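Local atomic coordinates of putative polysaccharide deacetylase (Bdellovibrio bacteriovorus HD100, PDB entry 5JP6), a protein that probably removes acetyl groups from peptidoglycan as a zinc-dependent carbohydrate esterase of family CE4, in a bacterium that preys on other bacteria. Residues A[171-176]-A[330-335]. The protein carries 1 engineered substitution. Numbering follows the deposited sequence.
Sequences VVLTFD and GIVLFH
Two parallel neighbours in the curled sheet of the NodB-type deacetylase fold, strands 171-176 and 330-335, run together from Val171 beside Gly330 to Asp176 and His335, beside the zinc site formed by Asp177, His227 and Tyr280. Their backbones are laced alternately: Val172 N donates to Gly330 O, Val332 N reaches Val172 O almost straight at 2.8 Å, and further on Phe334 N meets Thr174 O and Asp176 N meets Phe334 O. Between these, Val332 O accepts two hydrogen bonds from one residue, from Thr174 N and, at 2.7 Å, from Thr174 OG1. The hydroxyl arrives tilted 34° from the carbonyl plane. With chi1 at 77°, OG1 sits between the backbone N and carbonyl carbon of Thr174, while CG2 turns to Ile331 CG2, 3.6 Å away. On the face opposite Thr174 and Ile331, Phe175 and Phe334 lie side by side, their planes 16° apart but slid so that the rings barely overlap; Phe175 CD1 comes 3.5 Å from Phe334 CB. Val332 CG1 lies over one face of the Phe334 ring, near its rim, and Leu173 CD2 packs on Val332 CG2. Further along, Asp176 CB lies 3.5 Å from His335 CD2, and Asp176 OD2 meets Leu333 CD1 at 3.4 Å. Asp176 OD1 is salt-bridged to Arg277, which also hydrogen-bonds to Thr174 OG1, and His335 NE2 hydrogen-bonds to the hydroxyl of Tyr280. Helix 339-354 packs against the face carrying Val171, Leu173, Phe175 and Phe334; strand 199-202 continues the sheet beyond 171-176, strand 358-364 pairs with its Val171 end, and strand 303-304 lies beyond 330-335.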
loop_
_atom_site.group_PDB
_atom_site.type_symbol
_atom_site.label_atom_id
_atom_site.label_comp_id
_atom_site.label_asym_id
_atom_site.label_seq_id
_atom_site.Cartn_x
_atom_site.Cartn_y
_atom_site.Cartn_z
ATOM N N VAL A 171 -2.923 -18.180 -3.399
ATOM C CA VAL A 171 -2.906 -16.902 -2.706
ATOM C C VAL A 171 -3.314 -15.777 -3.645
ATOM O O VAL A 171 -3.034 -15.799 -4.851
ATOM C CB VAL A 171 -1.565 -16.593 -2.039
ATOM C CG1 VAL A 171 -1.238 -17.614 -0.970
ATOM C CG2 VAL A 171 -0.441 -16.527 -3.063
ATOM N N VAL A 172 -4.026 -14.821 -3.069
ATOM C CA VAL A 172 -4.475 -13.622 -3.766
ATOM C C VAL A 172 -3.642 -12.472 -3.226
ATOM O O VAL A 172 -3.600 -12.238 -2.026
ATOM C CB VAL A 172 -5.969 -13.335 -3.502
ATOM C CG1 VAL A 172 -6.459 -12.127 -4.279
ATOM C CG2 VAL A 172 -6.835 -14.519 -3.803
ATOM N N LEU A 173 -2.949 -11.808 -4.127
ATOM C CA LEU A 173 -2.103 -10.724 -3.724
ATOM C C LEU A 173 -2.839 -9.387 -3.804
ATOM O O LEU A 173 -3.398 -9.038 -4.861
ATOM C CB LEU A 173 -0.873 -10.677 -4.616
ATOM C CG LEU A 173 -0.042 -11.969 -4.666
ATOM C CD1 LEU A 173 1.201 -11.726 -5.474
ATOM C CD2 LEU A 173 0.279 -12.523 -3.267
ATOM N N THR A 174 -2.891 -8.665 -2.688
ATOM C CA THR A 174 -3.610 -7.422 -2.615
ATOM C C THR A 174 -2.761 -6.291 -2.091
ATOM O O THR A 174 -1.905 -6.478 -1.213
ATOM C CB THR A 174 -4.942 -7.572 -1.842
ATOM O OG1 THR A 174 -4.705 -7.613 -0.420
ATOM C CG2 THR A 174 -5.724 -8.779 -2.269
ATOM N N PHE A 175 -2.985 -5.121 -2.676
ATOM C CA PHE A 175 -2.146 -3.955 -2.411
ATOM C C PHE A 175 -3.027 -2.760 -2.084
ATOM O O PHE A 175 -3.832 -2.334 -2.918
ATOM C CB PHE A 175 -1.294 -3.619 -3.642
ATOM C CG PHE A 175 -0.264 -4.676 -3.960
ATOM C CD1 PHE A 175 0.968 -4.662 -3.361
ATOM C CD2 PHE A 175 -0.568 -5.688 -4.840
ATOM C CE1 PHE A 175 1.892 -5.654 -3.628
ATOM C CE2 PHE A 175 0.354 -6.686 -5.119
ATOM C CZ PHE A 175 1.585 -6.666 -4.494
ATOM N N ASP A 176 -2.832 -2.219 -0.886
ATOM C CA ASP A 176 -3.581 -1.039 -0.422
ATOM C C ASP A 176 -2.816 0.261 -0.518
ATOM O O ASP A 176 -1.598 0.273 -0.309
ATOM C CB ASP A 176 -3.951 -1.215 1.059
ATOM C CG ASP A 176 -5.071 -2.174 1.297
ATOM O OD1 ASP A 176 -5.565 -2.835 0.353
ATOM O OD2 ASP A 176 -5.494 -2.263 2.480
ATOM N N GLY A 330 -5.062 -18.110 0.763
ATOM C CA GLY A 330 -5.897 -16.965 1.109
ATOM C C GLY A 330 -5.431 -15.680 0.512
ATOM O O GLY A 330 -4.901 -15.672 -0.588
ATOM N N ILE A 331 -5.739 -14.594 1.215
ATOM C CA ILE A 331 -5.576 -13.237 0.726
ATOM C C ILE A 331 -4.468 -12.568 1.511
ATOM O O ILE A 331 -4.520 -12.507 2.745
ATOM C CB ILE A 331 -6.879 -12.430 0.828
ATOM C CG1 ILE A 331 -7.953 -13.037 -0.072
ATOM C CG2 ILE A 331 -6.649 -10.957 0.487
ATOM C CD1 ILE A 331 -9.316 -12.402 0.057
ATOM N N VAL A 332 -3.465 -12.077 0.777
ATOM C CA VAL A 332 -2.299 -11.420 1.374
ATOM C C VAL A 332 -2.472 -9.913 1.345
ATOM O O VAL A 332 -2.782 -9.359 0.280
ATOM C CB VAL A 332 -1.011 -11.762 0.597
ATOM C CG1 VAL A 332 0.222 -11.172 1.311
ATOM C CG2 VAL A 332 -0.871 -13.266 0.418
ATOM N N LEU A 333 -2.202 -9.267 2.473
ATOM C CA LEU A 333 -2.225 -7.799 2.559
ATOM C C LEU A 333 -0.817 -7.199 2.421
ATOM O O LEU A 333 0.024 -7.405 3.312
ATOM C CB LEU A 333 -2.795 -7.361 3.906
ATOM C CG LEU A 333 -2.826 -5.857 4.135
ATOM C CD1 LEU A 333 -3.708 -5.118 3.122
ATOM C CD2 LEU A 333 -3.268 -5.532 5.563
ATOM N N PHE A 334 -0.627 -6.424 1.345
ATOM C CA PHE A 334 0.596 -5.624 1.078
ATOM C C PHE A 334 0.077 -4.169 0.915
ATOM O O PHE A 334 -1.112 -3.905 0.689
ATOM C CB PHE A 334 1.330 -6.043 -0.190
ATOM C CG PHE A 334 2.139 -7.323 -0.085
ATOM C CD1 PHE A 334 3.245 -7.435 0.804
ATOM C CD2 PHE A 334 1.850 -8.384 -0.920
ATOM C CE1 PHE A 334 3.995 -8.582 0.810
ATOM C CE2 PHE A 334 2.637 -9.523 -0.925
ATOM C CZ PHE A 334 3.672 -9.619 -0.042
ATOM N N HIS A 335 1.038 -3.251 0.925
ATOM C CA HIS A 335 0.816 -1.850 0.541
ATOM C C HIS A 335 1.795 -1.484 -0.564
ATOM O O HIS A 335 3.007 -1.567 -0.353
ATOM C CB HIS A 335 0.996 -0.941 1.750
ATOM C CG HIS A 335 0.027 -1.211 2.858
ATOM N ND1 HIS A 335 0.213 -2.251 3.748
ATOM C CD2 HIS A 335 -1.181 -0.656 3.154
ATOM C CE1 HIS A 335 -0.837 -2.295 4.561
ATOM N NE2 HIS A 335 -1.682 -1.340 4.216
#